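Rho guanine nucleotide exchange factor 11 (Homo sapiens, PDB 5JHH) probably activates RhoA-type small GTPases, acting through its paired DH and PH domains to speed the exchange of bound GDP for GTP. Local coordinates at residues 50-53 and 57-60; 71-76 and 114-119; 82-87 and 98-103; 175-180 and 192-197; 274-279 and 363-368. All blocks are in the same frame, centred on the assembly; numbering follows the deposited sequence.

Overall arrangement
Interactions 1 to 4 all belong to the helical DH domain, whereas interaction 5 lies in the PH domain, on the other side of the chain's centre from interactions 1, 2 and 3. Interactions 2 and 3 share helix 70-89, and their centres are about 18 Å apart. Interactions 3 and 4 touch directly, with centres about 14 Å apart: Asp99 OD1 forms a salt bridge with Lys193 NZ at 2.8 Å, and Met101 SD packs on Leu177 CD2 at 3.7 Å. Interaction 1 stands far from interaction 4, about 40 Å between centres. Beside interaction 4, Leu175 and Leu176 pack on the second protein chain, consistent with a GTPase-facing surface of the DH domain.

Interaction 1: 50-53 and 57-60; sequences QRMK and LMPR
Met52, near the end of helix 18-54, has more surface buried here than any other residue of the two segments, and it meets the following loop with both backbone and side chain. Its carbonyl oxygen accepts a hydrogen bond from Leu57 N (Met52 O to Leu57 N, 3.1 Å), with the donor in the carbonyl plane on a lone pair. That bond draws Leu57 back over the last turn, where its CB lies 4.3 Å from Met52 CB and its CD2 branch rests on the backbone oxygen of Arg51. Unbranched methionines can extend or bend as needed: the Met52 chain is extended (chi2 179°), carrying SD out to Met58 CE at 3.9 Å, while Met58 bends at its last torsion (65°), turning CE to that sulfur. Lys53 CG lies over one face of the Arg60 guanidinium, toward its rim, though Arg60 has a second conformer and this contact is doubtful. Leu57 also packs on Phe144, and Met52 on Met145, of helix 139-150. The result is a short helix-to-helix connection in the DH domain, joining helix 18-54 to helix 60-66, with an i+5 to i backbone bond at the first helix and Pro59 as N-cap of the next.

Interaction 2: 71-76 and 114-119; sequences PELIEI and QQVAAQ
Val116 O accepts a hydrogen bond from Asn69 ND2, just ahead of helix 70-89, while the Val116 side chain, on which the join between the two segments depends, turns to that helix at Glu72, Leu73 and Ile76. Across the contact no hydrogen bond exists. The CG1 methyl of this valine is anti to the backbone N (chi1 176°) and projects at the opposing helix, with Val116 CG1 3.9 Å from Leu73 CD1. Val116 CG1 is as close to the backbone, 3.9 Å from Leu73 CA, so valine's short branch reaches the helix surface between side chains. Ile76 CG1 also approaches Val116 CG1 at 4.2 Å. Glu72 contributes only the root of its chain, with CB 4.3 Å from Val116 CG1, while its carboxylate leads away; a glutamate suits this border because its aliphatic part packs and its charge can remain outside. Leu73, whose CG is also anti to its N (chi1 -170°), crosses Val116 at a slant and extends inward to Phe120. Ala117 and Leu73 both reach helix 165-182, at Leu170 and Glu166, and further along helix 70-89 Ser79 OG is hydrogen-bonded to the carbonyl oxygens of Glu75 and Ile76. The segment axes pass at 9.7 Å with 136° between their directions, a steeply inclined antiparallel crossing of two helices in the bundle that forms the DH fold.

Interaction 3: 82-87 and 98-103; sequences EAMKKL and SDLMLA
Leu100 is the one residue of segment 98-103 that touches 82-87, and the chain arrives at it by way of two polar side chains facing another way. Ser98 OG and Asp99 OD1 are engaged with helix 189-227, Ser98 also bonding Glu190, so the first turn of helix 98-105 is moored on its far side. Leu100 then turns toward helix 70-89. With CG anti to the backbone N (chi1 -179°), its fork reaches straight across and splits its duties between its methyls. Leu100 CD1 presses on Ala83 CB at 3.5 Å, a close approach that the small alanine permits. Leu100 CD2 lies 3.7 Å from Leu87 CD2 and 4.0 Å from Met84 CG, the methionine passing it at about a right angle. A branched leucine suits this place because its two ends can fill separate dips among three side chains. The oxygen of Leu100 accepts a hydrogen bond from Trp80 NE1, earlier on the same helix 70-89. Met101 and Leu102, the next residues, are directed mainly to helix 189-227, with Met101 also touching Leu30 of helix 18-54. A bound glycerol, probably from the crystallisation liquor, lies about 3 Å from the Ala83 side chain. With 169° between their N-to-C directions and axes 11.0 Å apart, the segments form a rather widely spaced antiparallel helix pair within the DH helical bundle.

Interaction 4: 175-180 and 192-197; sequences LLLESI and EKLCRA
Leu177 and Leu194 adopt the same first torsion, CG beside the backbone N and anti to the carbonyl carbon (chi1 -69° and -75°), which tilts each fork into the groove between helices 165-182 and 189-227. Their CD2 methyls meet there, Leu177 CD2 lying 4.0 Å from Leu194 CD2, the two chains passing at a slant. The remaining branches go opposite ways to separate partners. Leu177 CD1 runs toward Ala197, 3.9 Å from Ala197 C and 4.2 Å from Ala197 CB; a residue with only a methyl leaves room for the leucine to settle against the backbone. Leu194 CD1 is met by Ile180 CG2 at 3.8 Å, with the isoleucine side chain crossing at about a right angle. The beta-branch of Ile180 suits this place because CG2 branches at CB and so reaches Leu194 from close to its own backbone. The segment axes approach to 9.5 Å at 163°, nearly antiparallel. Met101 of helix 98-105 touches both leucines, and Val26 of helix 18-54 touches Ile180. At the margin Glu178 forms a salt bridge with Arg202, and on the same helix Leu175 and Leu176 pack on polar side chains of the other protein chain. With all four contacting residues buried and no hydrogen bond between the segments, cohesion comes from the hydrophobic effect and methyl-to-methyl dispersion, so shape complementarity, not directional bonding, probably governs how these two segments pack.

Interaction 5: 274-279 and 363-368; sequences VLLLED and EEAVRN
Leu276 and Ala365 face one another: the leucine leaves strand 269-277 toward helix 352-368, and the alanine CB points back at the strand. The first torsion of Leu276 (chi1 170°) swings CG out from the strand, and of its two methyls Leu276 CD1 is the nearer to Ala365 CB, at 4.3 Å. A long leucine opposite a single methyl lets the helix sit near the strand end, the CA atoms of Glu278 and Ala365 being 6.5 Å apart. Ile255 and Leu316 touch both residues, and Leu361 of the same helix also packs on Leu276, so the pair belongs to a larger apolar layer. This is the PH-domain fold, in which the C-terminal helix closes one end of a curled beta-sandwich. On the exposed side of the helix, polar side chains pair within the segment. Arg367 NH2 bonds Glu364 OE1 at 2.9 Å in a salt bridge; the oxygen offers its anti lone pair and lies 10° out of the guanidinium plane, at its edge. Over the centre of one face of the Arg367 guanidinium sits Glu363 O, 3.7 Å above the plane. The other carboxylate oxygen of Glu364, OE2, takes a weak hydrogen bond from Asn368 ND2 at 3.3 Å, which joins the amide to the same acid.

Interaction 1: 50-53 and 57-60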
# COMPACT_ATOMS: atom_id res chain seq x y z
N GLN A 50 -13.75 -20.78 11.33
CA GLN A 50 -14.66 -21.74 11.98
C GLN A 50 -13.93 -22.83 12.71
O GLN A 50 -14.37 -23.24 13.78
CB GLN A 50 -15.60 -22.40 10.98
CG GLN A 50 -16.52 -21.40 10.29
CD GLN A 50 -17.53 -20.76 11.21
OE1 GLN A 50 -17.88 -21.29 12.25
NE2 GLN A 50 -17.99 -19.58 10.82
N ARG A 51 -12.79 -23.24 12.18
CA ARG A 51 -11.99 -24.25 12.87
C ARG A 51 -11.28 -23.67 14.09
O ARG A 51 -11.18 -24.33 15.13
CB ARG A 51 -11.01 -24.91 11.94
CG ARG A 51 -11.64 -25.73 10.81
CD ARG A 51 -10.57 -26.49 10.03
NE ARG A 51 -9.82 -27.36 10.96
CZ ARG A 51 -8.53 -27.67 10.88
NH1 ARG A 51 -7.74 -27.20 9.90
NH2 ARG A 51 -8.00 -28.46 11.83
N MET A 52 -10.81 -22.44 14.00
CA MET A 52 -10.15 -21.86 15.16
C MET A 52 -11.15 -21.75 16.29
O MET A 52 -10.81 -21.87 17.45
CB MET A 52 -9.61 -20.47 14.85
CG MET A 52 -8.47 -20.49 13.84
SD MET A 52 -7.88 -18.85 13.47
CE MET A 52 -6.56 -19.22 12.33
N LYS A 53 -12.36 -21.38 15.91
CA LYS A 53 -13.42 -21.16 16.86
C LYS A 53 -13.85 -22.47 17.46
O LYS A 53 -13.87 -22.60 18.66
CB LYS A 53 -14.60 -20.53 16.15
CG LYS A 53 -15.65 -19.96 17.09
CD LYS A 53 -17.05 -20.32 16.61
CE LYS A 53 -17.98 -19.14 16.74
NZ LYS A 53 -17.75 -18.22 15.59
N LEU A 57 -8.55 -22.80 19.30
CA LEU A 57 -7.16 -22.52 19.05
C LEU A 57 -6.67 -21.29 19.78
O LEU A 57 -5.45 -21.15 20.09
CB LEU A 57 -6.91 -22.34 17.56
CG LEU A 57 -6.73 -23.65 16.81
CD1 LEU A 57 -5.34 -24.19 17.09
CD2 LEU A 57 -7.79 -24.69 17.20
N MET A 58 -7.59 -20.38 20.07
CA MET A 58 -7.19 -19.17 20.78
C MET A 58 -8.36 -18.62 21.57
O MET A 58 -9.50 -19.01 21.34
CB MET A 58 -6.61 -18.15 19.81
CG MET A 58 -7.63 -17.36 18.97
SD MET A 58 -6.83 -16.29 17.72
CE MET A 58 -6.04 -17.45 16.64
N PRO A 59 -8.08 -17.76 22.55
CA PRO A 59 -9.17 -17.15 23.30
C PRO A 59 -10.15 -16.43 22.37
O PRO A 59 -9.71 -15.83 21.39
CB PRO A 59 -8.46 -16.13 24.21
CG PRO A 59 -7.04 -16.61 24.30
CD PRO A 59 -6.76 -17.30 23.00
N ARG A 60 -11.43 -16.46 22.69
CA ARG A 60 -12.42 -15.82 21.84
C ARG A 60 -12.16 -14.32 21.68
O ARG A 60 -12.34 -13.77 20.60
CB ARG A 60 -13.83 -16.09 22.36
CG ARG A 60 -14.78 -16.56 21.27
CD ARG A 60 -14.78 -18.08 21.06
NE ARG A 60 -16.14 -18.61 21.08
CZ ARG A 60 -16.43 -19.90 20.99
NH1 ARG A 60 -17.69 -20.31 21.02
NH2 ARG A 60 -15.44 -20.78 20.85

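Interaction 2: 71-76 and 114-119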
# COMPACT_ATOMS: atom_id res chain seq x y z
N PRO A 71 -18.80 -13.00 8.98
CA PRO A 71 -20.05 -13.36 8.31
C PRO A 71 -20.76 -12.19 7.69
O PRO A 71 -21.41 -12.37 6.71
CB PRO A 71 -20.90 -13.95 9.41
CG PRO A 71 -19.98 -14.44 10.39
CD PRO A 71 -18.97 -13.40 10.46
N GLU A 72 -20.61 -11.01 8.26
CA GLU A 72 -21.21 -9.79 7.74
C GLU A 72 -20.51 -9.39 6.46
O GLU A 72 -21.15 -8.95 5.50
CB GLU A 72 -21.07 -8.65 8.75
CG GLU A 72 -21.99 -8.77 9.96
CD GLU A 72 -21.50 -9.65 11.14
OE1 GLU A 72 -20.47 -10.38 11.13
OE2 GLU A 72 -22.24 -9.60 12.15
N LEU A 73 -19.20 -9.53 6.48
CA LEU A 73 -18.38 -9.23 5.32
C LEU A 73 -18.74 -10.11 4.15
O LEU A 73 -18.98 -9.63 3.06
CB LEU A 73 -16.90 -9.39 5.64
CG LEU A 73 -15.95 -8.87 4.58
CD1 LEU A 73 -16.15 -7.39 4.37
CD2 LEU A 73 -14.54 -9.11 5.08
N ILE A 74 -18.94 -11.38 4.42
CA ILE A 74 -19.32 -12.32 3.40
C ILE A 74 -20.68 -11.97 2.79
O ILE A 74 -20.85 -12.01 1.56
CB ILE A 74 -19.33 -13.73 3.98
CG1 ILE A 74 -17.88 -14.22 4.10
CG2 ILE A 74 -20.23 -14.65 3.19
CD1 ILE A 74 -17.75 -15.58 4.82
N GLU A 75 -21.64 -11.62 3.64
CA GLU A 75 -22.96 -11.22 3.15
C GLU A 75 -22.98 -9.88 2.34
O GLU A 75 -23.67 -9.76 1.34
CB GLU A 75 -23.92 -11.19 4.32
CG GLU A 75 -25.39 -10.96 3.96
CD GLU A 75 -25.88 -11.82 2.80
OE1 GLU A 75 -25.38 -12.96 2.60
OE2 GLU A 75 -26.74 -11.31 2.06
N ILE A 76 -22.17 -8.91 2.71
CA ILE A 76 -21.96 -7.76 1.86
C ILE A 76 -21.70 -8.20 0.42
O ILE A 76 -22.25 -7.63 -0.54
CB ILE A 76 -20.69 -6.96 2.24
CG1 ILE A 76 -20.83 -6.22 3.56
CG2 ILE A 76 -20.25 -6.00 1.14
CD1 ILE A 76 -21.91 -5.23 3.61
N GLN A 114 -18.28 0.51 3.96
CA GLN A 114 -17.09 1.08 4.55
C GLN A 114 -16.99 0.77 6.02
O GLN A 114 -15.90 0.59 6.49
CB GLN A 114 -16.89 2.56 4.25
CG GLN A 114 -17.79 3.54 4.93
CD GLN A 114 -17.80 4.94 4.27
OE1 GLN A 114 -17.18 5.17 3.23
NE2 GLN A 114 -18.46 5.91 4.94
N GLN A 115 -18.11 0.64 6.72
CA GLN A 115 -18.04 0.36 8.13
C GLN A 115 -17.52 -1.04 8.27
O GLN A 115 -16.70 -1.31 9.10
CB GLN A 115 -19.41 0.32 8.83
CG GLN A 115 -20.20 1.56 8.94
CD GLN A 115 -21.56 1.27 9.60
OE1 GLN A 115 -22.50 0.73 8.97
NE2 GLN A 115 -21.66 1.58 10.86
N VAL A 116 -18.16 -1.96 7.59
CA VAL A 116 -17.84 -3.37 7.71
C VAL A 116 -16.42 -3.61 7.23
O VAL A 116 -15.66 -4.20 7.94
CB VAL A 116 -18.85 -4.21 6.96
CG1 VAL A 116 -18.46 -5.67 6.99
CG2 VAL A 116 -20.23 -4.04 7.62
N ALA A 117 -16.02 -3.06 6.10
CA ALA A 117 -14.66 -3.28 5.63
C ALA A 117 -13.65 -2.67 6.57
O ALA A 117 -12.58 -3.24 6.82
CB ALA A 117 -14.46 -2.73 4.23
N ALA A 118 -13.98 -1.54 7.16
CA ALA A 118 -13.03 -0.87 8.04
C ALA A 118 -12.84 -1.64 9.33
O ALA A 118 -11.74 -1.82 9.78
CB ALA A 118 -13.47 0.58 8.34
N GLN A 119 -13.94 -2.09 9.92
CA GLN A 119 -13.87 -2.90 11.12
C GLN A 119 -13.06 -4.17 10.82
O GLN A 119 -12.18 -4.52 11.58
CB GLN A 119 -15.27 -3.22 11.67
CG GLN A 119 -15.24 -3.76 13.09
CD GLN A 119 -16.51 -4.50 13.56
OE1 GLN A 119 -16.46 -5.20 14.57
NE2 GLN A 119 -17.65 -4.32 12.85

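Interaction 3: 82-87 and 98-103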
# COMPACT_ATOMS: atom_id res chain seq x y z
N GLU A 82 -25.11 -12.06 -5.81
CA GLU A 82 -26.39 -12.60 -6.27
C GLU A 82 -27.15 -11.61 -7.18
O GLU A 82 -27.86 -12.04 -8.09
CB GLU A 82 -27.30 -13.04 -5.10
CG GLU A 82 -26.87 -14.32 -4.35
CD GLU A 82 -26.92 -15.61 -5.19
OE1 GLU A 82 -28.04 -16.07 -5.50
OE2 GLU A 82 -25.85 -16.19 -5.53
N ALA A 83 -27.02 -10.30 -6.95
CA ALA A 83 -27.63 -9.32 -7.86
C ALA A 83 -26.93 -9.33 -9.21
O ALA A 83 -27.56 -9.06 -10.22
CB ALA A 83 -27.63 -7.92 -7.26
N MET A 84 -25.63 -9.64 -9.25
CA MET A 84 -24.92 -9.77 -10.51
C MET A 84 -25.45 -10.96 -11.31
O MET A 84 -25.55 -10.90 -12.53
CB MET A 84 -23.40 -9.94 -10.29
CG MET A 84 -22.69 -8.72 -9.73
SD MET A 84 -20.96 -9.10 -9.31
CE MET A 84 -20.41 -7.44 -8.95
N LYS A 85 -25.70 -12.06 -10.63
CA LYS A 85 -26.27 -13.23 -11.24
C LYS A 85 -27.64 -12.86 -11.85
O LYS A 85 -27.88 -13.07 -13.03
CB LYS A 85 -26.41 -14.32 -10.17
CG LYS A 85 -25.64 -15.61 -10.42
CD LYS A 85 -26.60 -16.72 -10.90
CE LYS A 85 -26.33 -18.10 -10.28
NZ LYS A 85 -25.71 -19.06 -11.24
N LYS A 86 -28.53 -12.28 -11.04
CA LYS A 86 -29.84 -11.84 -11.52
C LYS A 86 -29.73 -11.10 -12.86
O LYS A 86 -30.43 -11.40 -13.80
CB LYS A 86 -30.49 -10.92 -10.47
CG LYS A 86 -31.75 -11.49 -9.82
CD LYS A 86 -32.98 -10.66 -10.14
CE LYS A 86 -33.35 -9.72 -8.99
NZ LYS A 86 -34.19 -8.57 -9.45
N LEU A 87 -28.82 -10.14 -12.93
CA LEU A 87 -28.66 -9.30 -14.11
C LEU A 87 -28.08 -10.05 -15.33
O LEU A 87 -28.42 -9.75 -16.47
CB LEU A 87 -27.76 -8.13 -13.75
CG LEU A 87 -27.54 -7.09 -14.81
CD1 LEU A 87 -28.77 -6.21 -14.94
CD2 LEU A 87 -26.34 -6.26 -14.41
N SER A 98 -25.10 0.77 -13.97
CA SER A 98 -24.81 1.78 -12.99
C SER A 98 -25.63 1.60 -11.71
O SER A 98 -25.13 1.86 -10.63
CB SER A 98 -25.02 3.19 -13.56
OG SER A 98 -26.33 3.35 -14.02
N ASP A 99 -26.87 1.19 -11.84
CA ASP A 99 -27.71 1.01 -10.69
C ASP A 99 -27.17 -0.14 -9.77
O ASP A 99 -27.28 -0.08 -8.58
CB ASP A 99 -29.13 0.65 -11.12
CG ASP A 99 -29.92 1.83 -11.72
OD1 ASP A 99 -29.60 3.01 -11.50
OD2 ASP A 99 -30.93 1.53 -12.38
N LEU A 100 -26.74 -1.24 -10.36
CA LEU A 100 -26.10 -2.27 -9.60
C LEU A 100 -24.85 -1.73 -8.87
O LEU A 100 -24.67 -1.97 -7.69
CB LEU A 100 -25.75 -3.42 -10.53
CG LEU A 100 -25.08 -4.65 -9.94
CD1 LEU A 100 -25.87 -5.27 -8.81
CD2 LEU A 100 -24.90 -5.65 -11.05
N MET A 101 -24.06 -0.89 -9.54
CA MET A 101 -22.90 -0.29 -8.88
C MET A 101 -23.31 0.63 -7.75
O MET A 101 -22.72 0.61 -6.67
CB MET A 101 -22.07 0.47 -9.88
CG MET A 101 -21.60 -0.35 -11.08
SD MET A 101 -20.50 -1.70 -10.65
CE MET A 101 -21.56 -3.08 -10.87
N LEU A 102 -24.31 1.47 -7.99
CA LEU A 102 -24.79 2.33 -6.93
C LEU A 102 -25.43 1.55 -5.78
O LEU A 102 -25.43 2.02 -4.65
CB LEU A 102 -25.79 3.38 -7.44
CG LEU A 102 -25.24 4.33 -8.51
CD1 LEU A 102 -26.38 5.18 -9.07
CD2 LEU A 102 -24.15 5.23 -7.96
N ALA A 103 -25.99 0.39 -6.05
CA ALA A 103 -26.59 -0.36 -5.00
C ALA A 103 -25.53 -0.92 -4.01
O ALA A 103 -25.84 -1.27 -2.86
CB ALA A 103 -27.45 -1.47 -5.57

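Interaction 4: 175-180 and 192-197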
# COMPACT_ATOMS: atom_id res chain seq x y z
N LEU A 175 -10.66 1.05 -10.23
CA LEU A 175 -9.96 0.75 -11.46
C LEU A 175 -10.90 0.02 -12.39
O LEU A 175 -10.94 0.29 -13.57
CB LEU A 175 -8.75 -0.10 -11.16
CG LEU A 175 -7.57 0.51 -10.38
CD1 LEU A 175 -6.55 -0.59 -10.05
CD2 LEU A 175 -6.91 1.58 -11.21
N LEU A 176 -11.67 -0.92 -11.86
CA LEU A 176 -12.62 -1.60 -12.69
C LEU A 176 -13.70 -0.64 -13.16
O LEU A 176 -14.16 -0.81 -14.27
CB LEU A 176 -13.23 -2.80 -12.01
CG LEU A 176 -12.23 -3.95 -11.86
CD1 LEU A 176 -12.66 -4.84 -10.70
CD2 LEU A 176 -12.17 -4.74 -13.17
N LEU A 177 -14.09 0.34 -12.34
CA LEU A 177 -15.09 1.31 -12.79
C LEU A 177 -14.53 2.26 -13.87
O LEU A 177 -15.21 2.54 -14.87
CB LEU A 177 -15.76 2.05 -11.62
CG LEU A 177 -16.67 1.16 -10.76
CD1 LEU A 177 -16.97 1.74 -9.37
CD2 LEU A 177 -17.98 0.92 -11.45
N GLU A 178 -13.30 2.74 -13.68
CA GLU A 178 -12.68 3.65 -14.65
C GLU A 178 -12.65 2.98 -16.01
O GLU A 178 -13.06 3.55 -17.00
CB GLU A 178 -11.28 4.08 -14.22
CG GLU A 178 -11.29 5.26 -13.24
CD GLU A 178 -10.07 5.32 -12.33
OE1 GLU A 178 -8.95 5.11 -12.83
OE2 GLU A 178 -10.21 5.57 -11.09
N SER A 179 -12.27 1.72 -16.04
CA SER A 179 -12.25 1.02 -17.30
C SER A 179 -13.64 0.76 -17.94
O SER A 179 -13.78 0.79 -19.16
CB SER A 179 -11.48 -0.28 -17.12
OG SER A 179 -11.88 -1.16 -18.14
N ILE A 180 -14.66 0.51 -17.14
CA ILE A 180 -16.01 0.40 -17.69
C ILE A 180 -16.48 1.74 -18.27
O ILE A 180 -17.13 1.79 -19.34
CB ILE A 180 -17.01 -0.02 -16.63
CG1 ILE A 180 -16.75 -1.48 -16.22
CG2 ILE A 180 -18.45 0.08 -17.12
CD1 ILE A 180 -17.38 -1.82 -14.89
N GLU A 192 -22.66 9.06 -16.21
CA GLU A 192 -22.65 9.96 -15.06
C GLU A 192 -22.74 9.21 -13.71
O GLU A 192 -22.06 9.57 -12.74
CB GLU A 192 -23.84 10.91 -15.22
CG GLU A 192 -23.85 12.16 -14.34
CD GLU A 192 -25.03 13.11 -14.66
OE1 GLU A 192 -26.19 12.66 -14.83
OE2 GLU A 192 -24.80 14.34 -14.74
N LYS A 193 -23.61 8.21 -13.68
CA LYS A 193 -23.90 7.42 -12.48
C LYS A 193 -22.74 6.45 -12.12
O LYS A 193 -22.41 6.27 -10.97
CB LYS A 193 -25.22 6.65 -12.67
CG LYS A 193 -26.48 7.46 -12.34
CD LYS A 193 -27.68 6.98 -13.13
CE LYS A 193 -28.39 5.83 -12.45
NZ LYS A 193 -28.87 4.88 -13.48
N LEU A 194 -22.12 5.87 -13.13
CA LEU A 194 -20.86 5.21 -13.01
C LEU A 194 -19.76 6.11 -12.49
O LEU A 194 -18.96 5.67 -11.67
CB LEU A 194 -20.43 4.65 -14.36
CG LEU A 194 -21.18 3.40 -14.78
CD1 LEU A 194 -20.73 2.92 -16.15
CD2 LEU A 194 -20.96 2.30 -13.77
N CYS A 195 -19.71 7.38 -12.91
CA CYS A 195 -18.66 8.25 -12.41
C CYS A 195 -18.91 8.50 -10.94
O CYS A 195 -17.98 8.65 -10.14
CB CYS A 195 -18.62 9.58 -13.19
SG CYS A 195 -17.97 9.35 -14.88
N ARG A 196 -20.19 8.56 -10.59
CA ARG A 196 -20.55 8.83 -9.22
C ARG A 196 -20.11 7.63 -8.36
O ARG A 196 -19.47 7.81 -7.33
CB ARG A 196 -22.07 9.08 -9.16
CG ARG A 196 -22.73 8.98 -7.79
CD ARG A 196 -22.27 10.12 -6.93
NE ARG A 196 -23.05 10.22 -5.70
CZ ARG A 196 -22.75 11.04 -4.70
NH1 ARG A 196 -21.71 11.87 -4.78
NH2 ARG A 196 -23.50 11.03 -3.61
N ALA A 197 -20.41 6.43 -8.83
CA ALA A 197 -19.99 5.21 -8.14
C ALA A 197 -18.46 5.10 -7.97
O ALA A 197 -17.95 4.76 -6.90
CB ALA A 197 -20.52 3.97 -8.88

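Interaction 5: 274-279 and 363-368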
# COMPACT_ATOMS: atom_id res chain seq x y z
N VAL A 274 11.52 11.34 16.18
CA VAL A 274 10.62 12.45 16.43
C VAL A 274 9.18 12.22 16.01
O VAL A 274 8.90 11.67 14.95
CB VAL A 274 11.22 13.82 15.99
CG1 VAL A 274 12.58 13.66 15.33
CG2 VAL A 274 10.27 14.63 15.16
N LEU A 275 8.26 12.63 16.89
CA LEU A 275 6.85 12.49 16.64
C LEU A 275 6.27 13.81 16.27
O LEU A 275 6.43 14.75 17.01
CB LEU A 275 6.11 12.05 17.87
CG LEU A 275 6.66 10.84 18.60
CD1 LEU A 275 5.68 10.44 19.69
CD2 LEU A 275 6.96 9.69 17.64
N LEU A 276 5.56 13.88 15.15
CA LEU A 276 4.77 15.03 14.82
C LEU A 276 3.32 14.75 15.20
O LEU A 276 2.63 14.02 14.52
CB LEU A 276 4.90 15.37 13.34
CG LEU A 276 3.92 16.43 12.88
CD1 LEU A 276 3.94 17.65 13.79
CD2 LEU A 276 4.20 16.82 11.45
N LEU A 277 2.88 15.34 16.30
CA LEU A 277 1.50 15.25 16.73
C LEU A 277 0.69 16.44 16.20
O LEU A 277 1.19 17.25 15.42
CB LEU A 277 1.44 15.19 18.23
CG LEU A 277 2.46 14.25 18.85
CD1 LEU A 277 2.20 14.13 20.34
CD2 LEU A 277 2.48 12.88 18.20
N GLU A 278 -0.56 16.52 16.59
CA GLU A 278 -1.42 17.56 16.06
C GLU A 278 -0.98 18.95 16.55
O GLU A 278 -1.02 19.95 15.80
CB GLU A 278 -2.82 17.32 16.54
CG GLU A 278 -3.56 16.35 15.66
CD GLU A 278 -5.03 16.29 16.04
OE1 GLU A 278 -5.33 16.37 17.27
OE2 GLU A 278 -5.87 16.17 15.10
N ASP A 279 -0.56 19.00 17.80
CA ASP A 279 -0.33 20.28 18.45
C ASP A 279 1.14 20.47 18.83
O ASP A 279 1.56 21.59 19.07
CB ASP A 279 -1.24 20.36 19.68
CG ASP A 279 -1.09 19.13 20.60
OD1 ASP A 279 -0.40 18.13 20.27
OD2 ASP A 279 -1.67 19.15 21.69
N GLU A 363 4.63 22.11 7.81
CA GLU A 363 3.96 23.35 7.47
C GLU A 363 2.43 23.20 7.61
O GLU A 363 1.77 24.07 8.18
CB GLU A 363 4.36 23.79 6.05
CG GLU A 363 5.81 24.27 5.92
CD GLU A 363 6.24 24.52 4.47
OE1 GLU A 363 5.74 23.82 3.56
OE2 GLU A 363 7.07 25.42 4.23
N GLU A 364 1.88 22.10 7.11
CA GLU A 364 0.43 21.88 7.16
C GLU A 364 -0.01 21.89 8.63
O GLU A 364 -0.93 22.61 9.02
CB GLU A 364 0.06 20.57 6.42
CG GLU A 364 -1.42 20.15 6.43
CD GLU A 364 -2.40 21.15 5.77
OE1 GLU A 364 -1.98 22.20 5.21
OE2 GLU A 364 -3.63 20.88 5.82
N ALA A 365 0.71 21.20 9.47
CA ALA A 365 0.28 21.06 10.86
C ALA A 365 0.33 22.40 11.56
O ALA A 365 -0.51 22.70 12.40
CB ALA A 365 1.16 20.09 11.58
N VAL A 366 1.33 23.20 11.21
CA VAL A 366 1.46 24.54 11.73
C VAL A 366 0.31 25.44 11.29
O VAL A 366 -0.24 26.15 12.12
CB VAL A 366 2.82 25.20 11.38
CG1 VAL A 366 2.80 26.73 11.57
CG2 VAL A 366 3.91 24.58 12.24
N ARG A 367 -0.07 25.40 10.02
CA ARG A 367 -1.23 26.17 9.57
C ARG A 367 -2.51 25.85 10.40
O ARG A 367 -3.26 26.74 10.72
CB ARG A 367 -1.49 25.92 8.10
CG ARG A 367 -1.54 27.20 7.27
CD ARG A 367 -0.62 27.07 6.06
NE ARG A 367 -0.66 25.71 5.51
CZ ARG A 367 0.35 25.10 4.86
NH1 ARG A 367 1.51 25.73 4.65
NH2 ARG A 367 0.21 23.85 4.41
N ASN A 368 -2.70 24.59 10.78
CA ASN A 368 -3.87 24.18 11.55
C ASN A 368 -3.71 24.25 13.05
O ASN A 368 -4.66 24.01 13.79
CB ASN A 368 -4.27 22.77 11.15
CG ASN A 368 -4.54 22.68 9.67
OD1 ASN A 368 -5.13 23.58 9.09
ND2 ASN A 368 -4.03 21.62 9.03